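Local atomic coordinates of GP37 (Pseudomonas phage phikz, PDB entry 5FT0), a protein that inhibits RNase E, the ribonuclease of the host's RNA degradosome, and so probably protects phage transcripts from degradation during infection. Residues 178-181 / 182-186; 4-7 / 8-12; 215-218 / 219-222; 169-172 / 173-177; 86-89 / 90-93. One frame throughout, in Å; residues are numbered along the deposited sequence.

Contact 1: 178-181 / 182-186; sequences LAYT and DYFAN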
loop_
_atom_site.group_PDB
_atom_site.type_symbol
_atom_site.label_atom_id
_atom_site.label_comp_id
_atom_site.label_asym_id
_atom_site.label_seq_id
_atom_site.Cartn_x
_atom_site.Cartn_y
_atom_site.Cartn_z
ATOM N N LEU A 178 18.774 -12.559 21.351
ATOM C CA LEU A 178 20.003 -12.564 22.139
ATOM C C LEU A 178 21.002 -11.546 21.604
ATOM O O LEU A 178 21.632 -10.812 22.373
ATOM C CB LEU A 178 20.610 -13.966 22.131
ATOM C CG LEU A 178 21.193 -14.514 23.434
ATOM C CD1 LEU A 178 20.091 -14.729 24.460
ATOM C CD2 LEU A 178 21.945 -15.810 23.164
ATOM N N ALA A 179 21.152 -11.484 20.278
ATOM C CA ALA A 179 22.092 -10.547 19.671
ATOM C C ALA A 179 21.744 -9.107 20.028
ATOM O O ALA A 179 22.623 -8.316 20.394
ATOM C CB ALA A 179 22.111 -10.739 18.155
ATOM N N TYR A 180 20.462 -8.747 19.926
ATOM C CA TYR A 180 20.039 -7.412 20.334
ATOM C C TYR A 180 20.210 -7.218 21.832
ATOM O O TYR A 180 20.596 -6.133 22.284
ATOM C CB TYR A 180 18.587 -7.167 19.919
ATOM C CG TYR A 180 18.456 -6.644 18.513
ATOM C CD1 TYR A 180 18.466 -7.507 17.426
ATOM C CD2 TYR A 180 18.358 -5.283 18.268
ATOM C CE1 TYR A 180 18.362 -7.030 16.136
ATOM C CE2 TYR A 180 18.254 -4.795 16.982
ATOM C CZ TYR A 180 18.259 -5.674 15.918
ATOM O OH TYR A 180 18.156 -5.192 14.635
ATOM N N THR A 181 19.931 -8.261 22.617
ATOM C CA THR A 181 20.096 -8.171 24.065
ATOM C C THR A 181 21.555 -7.933 24.434
ATOM O O THR A 181 21.866 -7.070 25.262
ATOM C CB THR A 181 19.575 -9.444 24.730
ATOM O OG1 THR A 181 18.201 -9.643 24.371
ATOM C CG2 THR A 181 19.689 -9.340 26.244
ATOM N N ASP A 182 22.467 -8.689 23.818
ATOM C CA ASP A 182 23.886 -8.518 24.107
ATOM C C ASP A 182 24.393 -7.170 23.611
ATOM O O ASP A 182 25.155 -6.490 24.308
ATOM C CB ASP A 182 24.692 -9.658 23.484
ATOM C CG ASP A 182 24.448 -10.985 24.171
ATOM O OD1 ASP A 182 23.945 -10.980 25.315
ATOM O OD2 ASP A 182 24.767 -12.031 23.570
ATOM N N TYR A 183 23.981 -6.765 22.406
ATOM C CA TYR A 183 24.461 -5.501 21.854
ATOM C C TYR A 183 24.094 -4.331 22.758
ATOM O O TYR A 183 24.933 -3.472 23.051
ATOM C CB TYR A 183 23.906 -5.280 20.448
ATOM C CG TYR A 183 24.552 -4.102 19.760
ATOM C CD1 TYR A 183 25.710 -4.262 19.014
ATOM C CD2 TYR A 183 24.017 -2.824 19.874
ATOM C CE1 TYR A 183 26.315 -3.188 18.391
ATOM C CE2 TYR A 183 24.616 -1.740 19.255
ATOM C CZ TYR A 183 25.765 -1.929 18.514
ATOM O OH TYR A 183 26.372 -0.858 17.896
ATOM N N PHE A 184 22.841 -4.274 23.209
ATOM C CA PHE A 184 22.434 -3.171 24.074
ATOM C C PHE A 184 23.149 -3.226 25.419
ATOM O O PHE A 184 23.566 -2.190 25.948
ATOM C CB PHE A 184 20.916 -3.181 24.262
ATOM C CG PHE A 184 20.184 -2.325 23.268
ATOM C CD1 PHE A 184 19.882 -2.807 22.002
ATOM C CD2 PHE A 184 19.809 -1.032 23.596
ATOM C CE1 PHE A 184 19.212 -2.012 21.083
ATOM C CE2 PHE A 184 19.143 -0.231 22.683
ATOM C CZ PHE A 184 18.841 -0.722 21.425
ATOM N N ALA A 185 23.320 -4.427 25.975
ATOM C CA ALA A 185 23.929 -4.545 27.298
ATOM C C ALA A 185 25.426 -4.265 27.259
ATOM O O ALA A 185 25.979 -3.701 28.211
ATOM C CB ALA A 185 23.659 -5.932 27.877
ATOM N N ASN A 186 26.099 -4.642 26.170
ATOM C CA ASN A 186 27.553 -4.540 26.094
ATOM C C ASN A 186 28.044 -3.357 25.274
ATOM O O ASN A 186 29.137 -2.847 25.545
ATOM C CB ASN A 186 28.144 -5.826 25.503
ATOM C CG ASN A 186 27.749 -7.063 26.286
ATOM O OD1 ASN A 186 27.643 -7.027 27.512
ATOM N ND2 ASN A 186 27.523 -8.167 25.578
#

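Contact 2: 4-7 / 8-12; sequences FNIT and WEEQL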
loop_
_atom_site.group_PDB
_atom_site.type_symbol
_atom_site.label_atom_id
_atom_site.label_comp_id
_atom_site.label_asym_id
_atom_site.label_seq_id
_atom_site.Cartn_x
_atom_site.Cartn_y
_atom_site.Cartn_z
ATOM N N PHE A 4 14.887 23.937 11.625
ATOM C CA PHE A 4 16.329 23.741 11.670
ATOM C C PHE A 4 16.690 22.533 10.819
ATOM O O PHE A 4 15.830 21.728 10.451
ATOM C CB PHE A 4 16.847 23.579 13.105
ATOM C CG PHE A 4 16.415 22.311 13.773
ATOM C CD1 PHE A 4 15.209 22.243 14.450
ATOM C CD2 PHE A 4 17.231 21.193 13.750
ATOM C CE1 PHE A 4 14.815 21.074 15.077
ATOM C CE2 PHE A 4 16.845 20.022 14.373
ATOM C CZ PHE A 4 15.634 19.963 15.038
ATOM N N ASN A 5 17.978 22.423 10.510
ATOM C CA ASN A 5 18.504 21.369 9.658
ATOM C C ASN A 5 19.424 20.448 10.447
ATOM O O ASN A 5 20.059 20.861 11.421
ATOM C CB ASN A 5 19.275 21.951 8.466
ATOM C CG ASN A 5 18.436 22.901 7.634
ATOM O OD1 ASN A 5 17.517 22.483 6.929
ATOM N ND2 ASN A 5 18.755 24.188 7.707
ATOM N N ILE A 6 19.481 19.192 10.017
ATOM C CA ILE A 6 20.442 18.215 10.516
ATOM C C ILE A 6 21.227 17.733 9.305
ATOM O O ILE A 6 20.681 17.019 8.454
ATOM C CB ILE A 6 19.763 17.040 11.233
ATOM C CG1 ILE A 6 18.910 17.537 12.401
ATOM C CG2 ILE A 6 20.804 16.036 11.719
ATOM C CD1 ILE A 6 18.208 16.422 13.157
ATOM N N THR A 7 22.492 18.131 9.207
ATOM C CA THR A 7 23.256 17.717 8.043
ATOM C C THR A 7 23.563 16.225 8.126
ATOM O O THR A 7 23.512 15.606 9.195
ATOM C CB THR A 7 24.561 18.506 7.916
ATOM O OG1 THR A 7 25.479 18.094 8.940
ATOM C CG2 THR A 7 24.299 19.997 8.057
ATOM N N TRP A 8 23.876 15.640 6.969
ATOM C CA TRP A 8 24.231 14.226 6.947
ATOM C C TRP A 8 25.522 13.966 7.709
ATOM O O TRP A 8 25.730 12.855 8.209
ATOM C CB TRP A 8 24.339 13.731 5.505
ATOM C CG TRP A 8 25.509 14.284 4.761
ATOM C CD1 TRP A 8 25.551 15.444 4.044
ATOM C CD2 TRP A 8 26.811 13.698 4.655
ATOM N NE1 TRP A 8 26.800 15.616 3.498
ATOM C CE2 TRP A 8 27.591 14.557 3.857
ATOM C CE3 TRP A 8 27.391 12.528 5.153
ATOM C CZ2 TRP A 8 28.921 14.286 3.549
ATOM C CZ3 TRP A 8 28.712 12.261 4.848
ATOM C CH2 TRP A 8 29.463 13.135 4.054
ATOM N N GLU A 9 26.392 14.976 7.827
ATOM C CA GLU A 9 27.632 14.798 8.580
ATOM C C GLU A 9 27.367 14.631 10.076
ATOM O O GLU A 9 28.020 13.810 10.732
ATOM C CB GLU A 9 28.585 15.970 8.332
ATOM C CG GLU A 9 29.186 16.008 6.930
ATOM C CD GLU A 9 28.540 17.053 6.042
ATOM O OE1 GLU A 9 27.309 17.253 6.146
ATOM O OE2 GLU A 9 29.267 17.683 5.248
ATOM N N GLU A 10 26.430 15.404 10.643
ATOM C CA GLU A 10 26.090 15.212 12.055
ATOM C C GLU A 10 25.526 13.818 12.288
ATOM O O GLU A 10 25.819 13.181 13.306
ATOM C CB GLU A 10 25.074 16.252 12.548
ATOM C CG GLU A 10 25.112 17.618 11.892
ATOM C CD GLU A 10 24.098 18.593 12.475
ATOM O OE1 GLU A 10 23.642 18.393 13.617
ATOM O OE2 GLU A 10 23.736 19.552 11.765
ATOM N N GLN A 11 24.691 13.338 11.363
ATOM C CA GLN A 11 24.141 11.993 11.490
ATOM C C GLN A 11 25.246 10.946 11.425
ATOM O O GLN A 11 25.314 10.050 12.275
ATOM C CB GLN A 11 23.098 11.755 10.400
ATOM C CG GLN A 11 22.033 12.833 10.322
ATOM C CD GLN A 11 21.150 12.698 9.096
ATOM O OE1 GLN A 11 20.670 11.609 8.780
ATOM N NE2 GLN A 11 20.932 13.808 8.395
ATOM N N LEU A 12 26.130 11.056 10.430
ATOM C CA LEU A 12 27.196 10.071 10.270
ATOM C C LEU A 12 28.146 10.083 11.462
ATOM O O LEU A 12 28.644 9.031 11.877
ATOM C CB LEU A 12 27.956 10.331 8.970
ATOM C CG LEU A 12 29.040 9.317 8.603
ATOM C CD1 LEU A 12 28.475 7.906 8.593
ATOM C CD2 LEU A 12 29.631 9.655 7.248
#

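Contact 3: 215-218 / 219-222; sequences GCHP and DVEE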
loop_
_atom_site.group_PDB
_atom_site.type_symbol
_atom_site.label_atom_id
_atom_site.label_comp_id
_atom_site.label_asym_id
_atom_site.label_seq_id
_atom_site.Cartn_x
_atom_site.Cartn_y
_atom_site.Cartn_z
ATOM N N GLY A 215 19.249 1.977 25.283
ATOM C CA GLY A 215 20.672 2.052 25.023
ATOM C C GLY A 215 21.243 3.415 25.358
ATOM O O GLY A 215 20.589 4.443 25.180
ATOM N N CYS A 216 22.484 3.411 25.837
ATOM C CA CYS A 216 23.218 4.638 26.104
ATOM C C CYS A 216 24.072 4.995 24.893
ATOM O O CYS A 216 24.842 4.165 24.402
ATOM C CB CYS A 216 24.097 4.476 27.344
ATOM S SG CYS A 216 24.985 5.966 27.834
ATOM N N HIS A 217 23.929 6.229 24.418
ATOM C CA HIS A 217 24.701 6.745 23.303
ATOM C C HIS A 217 25.190 8.142 23.661
ATOM O O HIS A 217 24.449 8.917 24.276
ATOM C CB HIS A 217 23.854 6.785 22.021
ATOM C CG HIS A 217 24.621 7.163 20.793
ATOM N ND1 HIS A 217 24.941 8.468 20.485
ATOM C CD2 HIS A 217 25.118 6.406 19.785
ATOM C CE1 HIS A 217 25.612 8.497 19.347
ATOM N NE2 HIS A 217 25.731 7.259 18.900
ATOM N N PRO A 218 26.427 8.489 23.300
ATOM C CA PRO A 218 27.004 9.759 23.775
ATOM C C PRO A 218 26.246 11.007 23.343
ATOM O O PRO A 218 26.378 12.041 24.007
ATOM C CB PRO A 218 28.421 9.742 23.182
ATOM C CG PRO A 218 28.719 8.301 22.951
ATOM C CD PRO A 218 27.414 7.666 22.578
ATOM N N ASP A 219 25.460 10.952 22.268
ATOM C CA ASP A 219 24.873 12.151 21.682
ATOM C C ASP A 219 23.395 12.331 21.998
ATOM O O ASP A 219 22.828 13.375 21.662
ATOM C CB ASP A 219 25.069 12.141 20.163
ATOM C CG ASP A 219 26.530 12.212 19.765
ATOM O OD1 ASP A 219 27.335 12.746 20.558
ATOM O OD2 ASP A 219 26.876 11.738 18.663
ATOM N N VAL A 220 22.751 11.349 22.627
ATOM C CA VAL A 220 21.319 11.404 22.883
ATOM C C VAL A 220 21.050 10.920 24.298
ATOM O O VAL A 220 21.876 10.246 24.919
ATOM C CB VAL A 220 20.509 10.559 21.873
ATOM C CG1 VAL A 220 20.643 11.124 20.464
ATOM C CG2 VAL A 220 20.954 9.111 21.925
ATOM N N GLU A 221 19.868 11.272 24.807
ATOM C CA GLU A 221 19.479 10.809 26.134
ATOM C C GLU A 221 19.341 9.294 26.167
ATOM O O GLU A 221 19.716 8.651 27.156
ATOM C CB GLU A 221 18.170 11.471 26.564
ATOM C CG GLU A 221 18.277 12.970 26.791
ATOM C CD GLU A 221 17.165 13.512 27.670
ATOM O OE1 GLU A 221 16.147 12.810 27.857
ATOM O OE2 GLU A 221 17.313 14.643 28.177
ATOM N N GLU A 222 18.831 8.703 25.088
ATOM C CA GLU A 222 18.468 7.296 25.111
ATOM C C GLU A 222 18.268 6.792 23.689
ATOM O O GLU A 222 17.783 7.527 22.826
ATOM C CB GLU A 222 17.190 7.100 25.928
ATOM C CG GLU A 222 16.921 5.694 26.385
ATOM C CD GLU A 222 15.708 5.633 27.287
ATOM O OE1 GLU A 222 14.763 6.420 27.062
ATOM O OE2 GLU A 222 15.707 4.814 28.226
HETATM O O HOH W 1 22.318 7.821 26.341
#

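Contact 4: 169-172 / 173-177; sequences NANN and VKELI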
loop_
_atom_site.group_PDB
_atom_site.type_symbol
_atom_site.label_atom_id
_atom_site.label_comp_id
_atom_site.label_asym_id
_atom_site.label_seq_id
_atom_site.Cartn_x
_atom_site.Cartn_y
_atom_site.Cartn_z
ATOM N N ASN A 169 12.271 -22.248 13.080
ATOM C CA ASN A 169 12.837 -20.916 13.231
ATOM C C ASN A 169 13.221 -20.590 14.666
ATOM O O ASN A 169 13.792 -19.522 14.906
ATOM C CB ASN A 169 11.838 -19.866 12.727
ATOM C CG ASN A 169 11.191 -20.256 11.415
ATOM O OD1 ASN A 169 11.763 -20.062 10.342
ATOM N ND2 ASN A 169 9.982 -20.807 11.496
ATOM N N ALA A 170 12.935 -21.481 15.618
ATOM C CA ALA A 170 12.985 -21.112 17.030
ATOM C C ALA A 170 14.381 -20.674 17.459
ATOM O O ALA A 170 14.531 -19.669 18.164
ATOM C CB ALA A 170 12.505 -22.278 17.893
ATOM N N ASN A 171 15.414 -21.411 17.048
ATOM C CA ASN A 171 16.758 -21.087 17.513
ATOM C C ASN A 171 17.317 -19.852 16.813
ATOM O O ASN A 171 18.011 -19.045 17.442
ATOM C CB ASN A 171 17.691 -22.282 17.318
ATOM C CG ASN A 171 19.046 -22.072 17.970
ATOM O OD1 ASN A 171 20.057 -21.897 17.289
ATOM N ND2 ASN A 171 19.070 -22.073 19.298
ATOM N N ASN A 172 17.034 -19.689 15.518
ATOM C CA ASN A 172 17.457 -18.478 14.822
ATOM C C ASN A 172 16.804 -17.242 15.426
ATOM O O ASN A 172 17.449 -16.196 15.568
ATOM C CB ASN A 172 17.121 -18.577 13.334
ATOM C CG ASN A 172 17.998 -19.572 12.600
ATOM O OD1 ASN A 172 19.159 -19.770 12.950
ATOM N ND2 ASN A 172 17.442 -20.202 11.570
ATOM N N VAL A 173 15.524 -17.347 15.790
ATOM C CA VAL A 173 14.814 -16.212 16.372
ATOM C C VAL A 173 15.325 -15.926 17.779
ATOM O O VAL A 173 15.514 -14.765 18.161
ATOM C CB VAL A 173 13.297 -16.476 16.354
ATOM C CG1 VAL A 173 12.564 -15.433 17.172
ATOM C CG2 VAL A 173 12.782 -16.481 14.923
ATOM N N LYS A 174 15.567 -16.976 18.566
ATOM C CA LYS A 174 16.144 -16.798 19.895
ATOM C C LYS A 174 17.508 -16.120 19.817
ATOM O O LYS A 174 17.834 -15.266 20.649
ATOM C CB LYS A 174 16.248 -18.153 20.596
ATOM C CG LYS A 174 16.912 -18.128 21.965
ATOM C CD LYS A 174 16.697 -19.455 22.682
ATOM C CE LYS A 174 17.963 -19.951 23.366
ATOM N NZ LYS A 174 18.346 -19.127 24.545
ATOM N N GLU A 175 18.314 -16.480 18.817
ATOM C CA GLU A 175 19.615 -15.842 18.651
ATOM C C GLU A 175 19.478 -14.395 18.195
ATOM O O GLU A 175 20.342 -13.566 18.504
ATOM C CB GLU A 175 20.468 -16.634 17.660
ATOM C CG GLU A 175 20.913 -17.995 18.178
ATOM C CD GLU A 175 21.766 -17.891 19.431
ATOM O OE1 GLU A 175 22.713 -17.073 19.446
ATOM O OE2 GLU A 175 21.487 -18.626 20.405
ATOM N N LEU A 176 18.412 -14.075 17.453
ATOM C CA LEU A 176 18.172 -12.688 17.067
ATOM C C LEU A 176 17.904 -11.825 18.292
ATOM O O LEU A 176 18.495 -10.750 18.454
ATOM C CB LEU A 176 17.003 -12.612 16.085
ATOM C CG LEU A 176 16.444 -11.217 15.784
ATOM C CD1 LEU A 176 17.497 -10.352 15.113
ATOM C CD2 LEU A 176 15.198 -11.313 14.914
ATOM N N ILE A 177 17.015 -12.288 19.174
ATOM C CA ILE A 177 16.750 -11.575 20.420
ATOM C C ILE A 177 18.022 -11.461 21.246
ATOM O O ILE A 177 18.335 -10.393 21.787
ATOM C CB ILE A 177 15.629 -12.279 21.208
ATOM C CG1 ILE A 177 14.337 -12.309 20.388
ATOM C CG2 ILE A 177 15.410 -11.603 22.559
ATOM C CD1 ILE A 177 13.874 -10.946 19.926
#

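Contact 5: 86-89 / 90-93; sequences VDNL and YLAA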
loop_
_atom_site.group_PDB
_atom_site.type_symbol
_atom_site.label_atom_id
_atom_site.label_comp_id
_atom_site.label_asym_id
_atom_site.label_seq_id
_atom_site.Cartn_x
_atom_site.Cartn_y
_atom_site.Cartn_z
ATOM N N VAL A 86 24.025 -2.876 11.902
ATOM C CA VAL A 86 25.191 -3.344 12.639
ATOM C C VAL A 86 25.467 -4.788 12.250
ATOM O O VAL A 86 24.551 -5.620 12.220
ATOM C CB VAL A 86 24.958 -3.193 14.150
ATOM C CG1 VAL A 86 26.020 -3.940 14.938
ATOM C CG2 VAL A 86 24.951 -1.717 14.538
ATOM N N ASP A 87 26.738 -5.086 11.947
ATOM C CA ASP A 87 27.151 -6.383 11.415
ATOM C C ASP A 87 26.458 -7.563 12.090
ATOM O O ASP A 87 25.715 -8.313 11.447
ATOM C CB ASP A 87 28.671 -6.536 11.544
ATOM C CG ASP A 87 29.435 -5.668 10.567
ATOM O OD1 ASP A 87 28.852 -5.261 9.542
ATOM O OD2 ASP A 87 30.628 -5.399 10.822
ATOM N N ASN A 88 26.687 -7.734 13.394
ATOM C CA ASN A 88 26.163 -8.904 14.090
ATOM C C ASN A 88 24.644 -8.890 14.206
ATOM O O ASN A 88 24.035 -9.960 14.314
ATOM C CB ASN A 88 26.794 -9.016 15.478
ATOM C CG ASN A 88 28.267 -9.384 15.418
ATOM O OD1 ASN A 88 28.730 -9.958 14.434
ATOM N ND2 ASN A 88 29.007 -9.063 16.473
ATOM N N LEU A 89 24.018 -7.711 14.195
ATOM C CA LEU A 89 22.560 -7.658 14.232
ATOM C C LEU A 89 21.968 -7.925 12.856
ATOM O O LEU A 89 20.959 -8.628 12.732
ATOM C CB LEU A 89 22.098 -6.299 14.763
ATOM C CG LEU A 89 22.669 -5.902 16.128
ATOM C CD1 LEU A 89 22.052 -4.600 16.614
ATOM C CD2 LEU A 89 22.463 -7.014 17.144
ATOM N N TYR A 90 22.585 -7.365 11.815
ATOM C CA TYR A 90 22.162 -7.658 10.450
ATOM C C TYR A 90 22.333 -9.138 10.131
ATOM O O TYR A 90 21.466 -9.748 9.493
ATOM C CB TYR A 90 22.960 -6.794 9.474
ATOM C CG TYR A 90 22.568 -6.932 8.021
ATOM C CD1 TYR A 90 21.511 -6.201 7.495
ATOM C CD2 TYR A 90 23.274 -7.771 7.166
ATOM C CE1 TYR A 90 21.155 -6.314 6.162
ATOM C CE2 TYR A 90 22.926 -7.888 5.829
ATOM C CZ TYR A 90 21.865 -7.157 5.334
ATOM O OH TYR A 90 21.511 -7.270 4.008
ATOM N N LEU A 91 23.443 -9.734 10.578
ATOM C CA LEU A 91 23.677 -11.154 10.332
ATOM C C LEU A 91 22.669 -12.019 11.076
ATOM O O LEU A 91 22.173 -13.012 10.534
ATOM C CB LEU A 91 25.104 -11.531 10.734
ATOM C CG LEU A 91 26.202 -11.067 9.777
ATOM C CD1 LEU A 91 27.579 -11.373 10.344
ATOM C CD2 LEU A 91 26.016 -11.721 8.412
ATOM N N ALA A 92 22.355 -11.660 12.324
ATOM C CA ALA A 92 21.388 -12.437 13.091
ATOM C C ALA A 92 19.994 -12.360 12.480
ATOM O O ALA A 92 19.219 -13.318 12.584
ATOM C CB ALA A 92 21.362 -11.962 14.542
ATOM N N ALA A 93 19.653 -11.233 11.849
ATOM C CA ALA A 93 18.381 -11.143 11.140
ATOM C C ALA A 93 18.408 -11.966 9.858
ATOM O O ALA A 93 17.409 -12.602 9.500
ATOM C CB ALA A 93 18.051 -9.682 10.832
#

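Contact 1: 178-181 / 182-186
Leu-178 O takes the N-H of Asp-182 at 2.7 Å, the donor standing nearly on the extension of the carbonyl bond, and three more i to i+4 bonds follow it up the helix. Tyr-183 N gives to Ala-179 O at 2.9 Å, Phe-184 N to Tyr-180 O at 3.1 Å and Ala-185 N to Thr-181 O at 3.1 Å, so each of the four carbonyls from 178 to 181 has a main-chain donor. The Asp-182 carboxylate folds back beside the same Leu-178 oxygen: with CG next to its own backbone N (chi1 -70°), Asp-182 CG lies 3.3 Å from Leu-178 O, an approach that adds no bond. Tyr-180 O also faces the edge of the Phe-184 ring in its plane, 3.4 Å from Phe-184 CD1. One turn apart, the two rings meet loosely, Phe-184 CE1 sitting at the rim of Tyr-180, 4.4 Å from its CD2. The hydroxyls of Thr-181 and Tyr-183 are satisfied outside these four bonds, by Ile-177 O and Asp-19 O. In this amphipathic C-terminal part of the long helix 158-187, Tyr-180 and Phe-184 are laid on Phe-225 and Phe-213 of a beta-sheet, while Tyr-183 turns to helix 87-98 and the loop before it.

Contact 2: 4-7 / 8-12
Thr-7 O is gripped twice by one residue: Gln-11 sends it both its backbone N-H, a weak bond of 3.4 Å from Gln-11 N, and its side-chain amide, another weak bond of 3.2 Å from Gln-11 NE2. The amide nitrogen leans on Ile-6 O as well, again weakly, and has a further partner in Glu-28 O. The Gln-11 chain is extended beyond CG (chi2 170°) and reaches back toward the strand. On its way it crosses Ile-6 at about a right angle, Gln-11 CG resting 3.7 Å from Ile-6 CG2. Together Thr-7 and Glu-10 make a capping box at the start of helix 8-15, where strand 4-6 hands the chain over. In one half of it Thr-7 OG1, placed between its own backbone N and carbonyl carbon (chi1 71°), accepts a weak bond of 3.3 Å from Glu-10 N. In the other, Thr-7 N gives a sounder bond of 3.2 Å to Glu-10 OE2, meeting that oxygen from above the carboxylate plane. The second oxygen, Glu-10 OE1, forms a salt bridge with Arg-71 of helix 67-82, which probably favours the charged form of the carboxylate and probably helps to keep it turned to the cap. Glu-9 bends at chi2 so that its OE1 takes a weak bond from Thr-7 OG1, and its carboxyl carbon lies over one face of the Trp-8 indole, 3.3 Å above the plane and toward the rim. Trp-8 N donates to Asp-29 OD1.

Contact 3: 215-218 / 219-222
His-217 and Asp-219 face each other across the bend of a beta hairpin, where a type I turn from His-217 to Val-220 joins strands 206-217 and 220-232. Their side chains meet at a slant, the imidazole and carboxylate planes 64° apart, with His-217 CE1 closest to the acid at 3.5 Å from Asp-219 OD2. The firmer link runs from the main chain: Asp-219 N donates to His-217 ND1 at 3.1 Å, tilted 21° out of the ring plane. This bond requires ND1 to be the acceptor, while His-217 NE2 pairs with Ala-14 O, so the tautomer protonated on NE2 is the likely one. The ring is turned back over the bend because His-217 CG stands opposite its backbone N (chi1 -174°), and Pro-218 CD lies over one face toward the rim, 3.3 Å above the plane. Asp-219 OD1 is held by a salt bridge to Lys-17. Val-220 packs its CG2 branch alongside His-217 CB at 3.7 Å, while the turn's own bond, Val-220 N to His-217 O, is weak at 3.4 Å. Farther along, Glu-222 touches the bound arginine and comes close to Glu-214, a residue of the arginine pocket; Glu-222 CA lies 3.6 Å from Gly-215 O in a CA-H...O contact. Between the two arms sits a water that accepts from His-217 N at 3.0 Å and donates to Val-220 O at 2.8 Å.

Contact 4: 169-172 / 173-177
Val-173, Asn-171 and Asn-172 bury the most surface here, and each does so chiefly against backbone in the middle of helix 158-187. Val-173 lies against the carbonyl of Asn-169: its CG2 branch, set beside its own backbone N, comes to 3.2 Å from Asn-169 O and also reaches Asn-169 CB at 4.1 Å. Asn-169 O also receives Val-173 N at 2.9 Å, the donor lying close to the line of the carbonyl, so the valine both bonds to this acceptor and shields it with a methyl. Beyond the helix, Val-173 is packed on Val-96 of helix 87-98 and on Ile-128 and Ile-229 of the neighbouring sheet.

Asn-171 points its amide the same way as the Glu-175 side chain, the two lying side by side with their planes 37° apart. Their contact is through the aliphatic part of the acid: Glu-175 CG is 4.1 Å from Asn-171 OD1 and 3.2 Å from Asn-171 O, which accepts the Glu-175 N-H at 2.9 Å. Asn-172 O takes Leu-176 N at 3.0 Å in a more bent bond (141° at the hydrogen), while the Asn-172 side chain packs on Val-96. Lys-174 N completes the set on Ala-170 O. The Asn-169 amide is held by Val-165 O and by Asn-100, a potassium-site residue. The cohesion within this stretch is therefore main-chain bonding backed by methyl and methylene groups; the flanking amide and carboxylate of Asn-171 and Glu-175 have no polar bond between them, so this pair adds little beyond packing.

Contact 5: 86-89 / 90-93
The first turns of helix 87-98 begin at Val-86, the N-cap residue, whose carbonyl accepts Tyr-90 N at 2.7 Å in an almost straight bond (177° at the hydrogen). Leu-91 N follows onto Asp-87 O at 2.8 Å, the donor again close to the carbonyl line. Leu-91 lays its side chain against that same oxygen: CG sits beside its own backbone N (chi1 -75°), which brings Leu-91 CG to 3.3 Å from Asp-87 O, with the CD1 methyl a little farther off. At this helix start the Asp-87 carboxylate bonds through OD2 to His-22 ND1, and acidic charge at an N-terminus is generally favourable to the helix dipole. One residue on, the geometry slackens: Ala-92 N meets Asn-88 O at 3.1 Å from 45° above the carbonyl plane, while the Ala-92 methyl approaches the same oxygen to 3.3 Å. Ala-93 N bonds to Leu-89 O at 3.0 Å. Tyr-90 touches the earlier turn through its CB, 3.4 Å from Val-86 O, and the ring leads away from that turn. Leu-89 and Ala-92 meet Ala-179 of helix 158-187, and Val-86 packs on Tyr-183 there.

Overall arrangement
Contacts 4 and 1 are successive parts of helix 158-187, their centres about 13 Å apart, and contact 5 lies against both, about 12 and 11 Å away between centres. Leu-89 CD2 packs 3.5 Å from Ala-179 O, and Leu-176 CD1 comes within 4.0 Å of Ala-93 N, so helix 87-98 runs over this pair. Contact 1 also touches the hairpin of contact 3, Phe-184 CE2 lying 3.4 Å from Gly-215 N; there the side chain of Glu-222 is about 4 Å from the bound arginine and the side chain of Phe-184 about 8 Å. At the other end, the side chain of Asn-169 is about 8 Å from the potassium ion. Contact 2 stands apart, about 6 Å from contact 3 between nearest atoms.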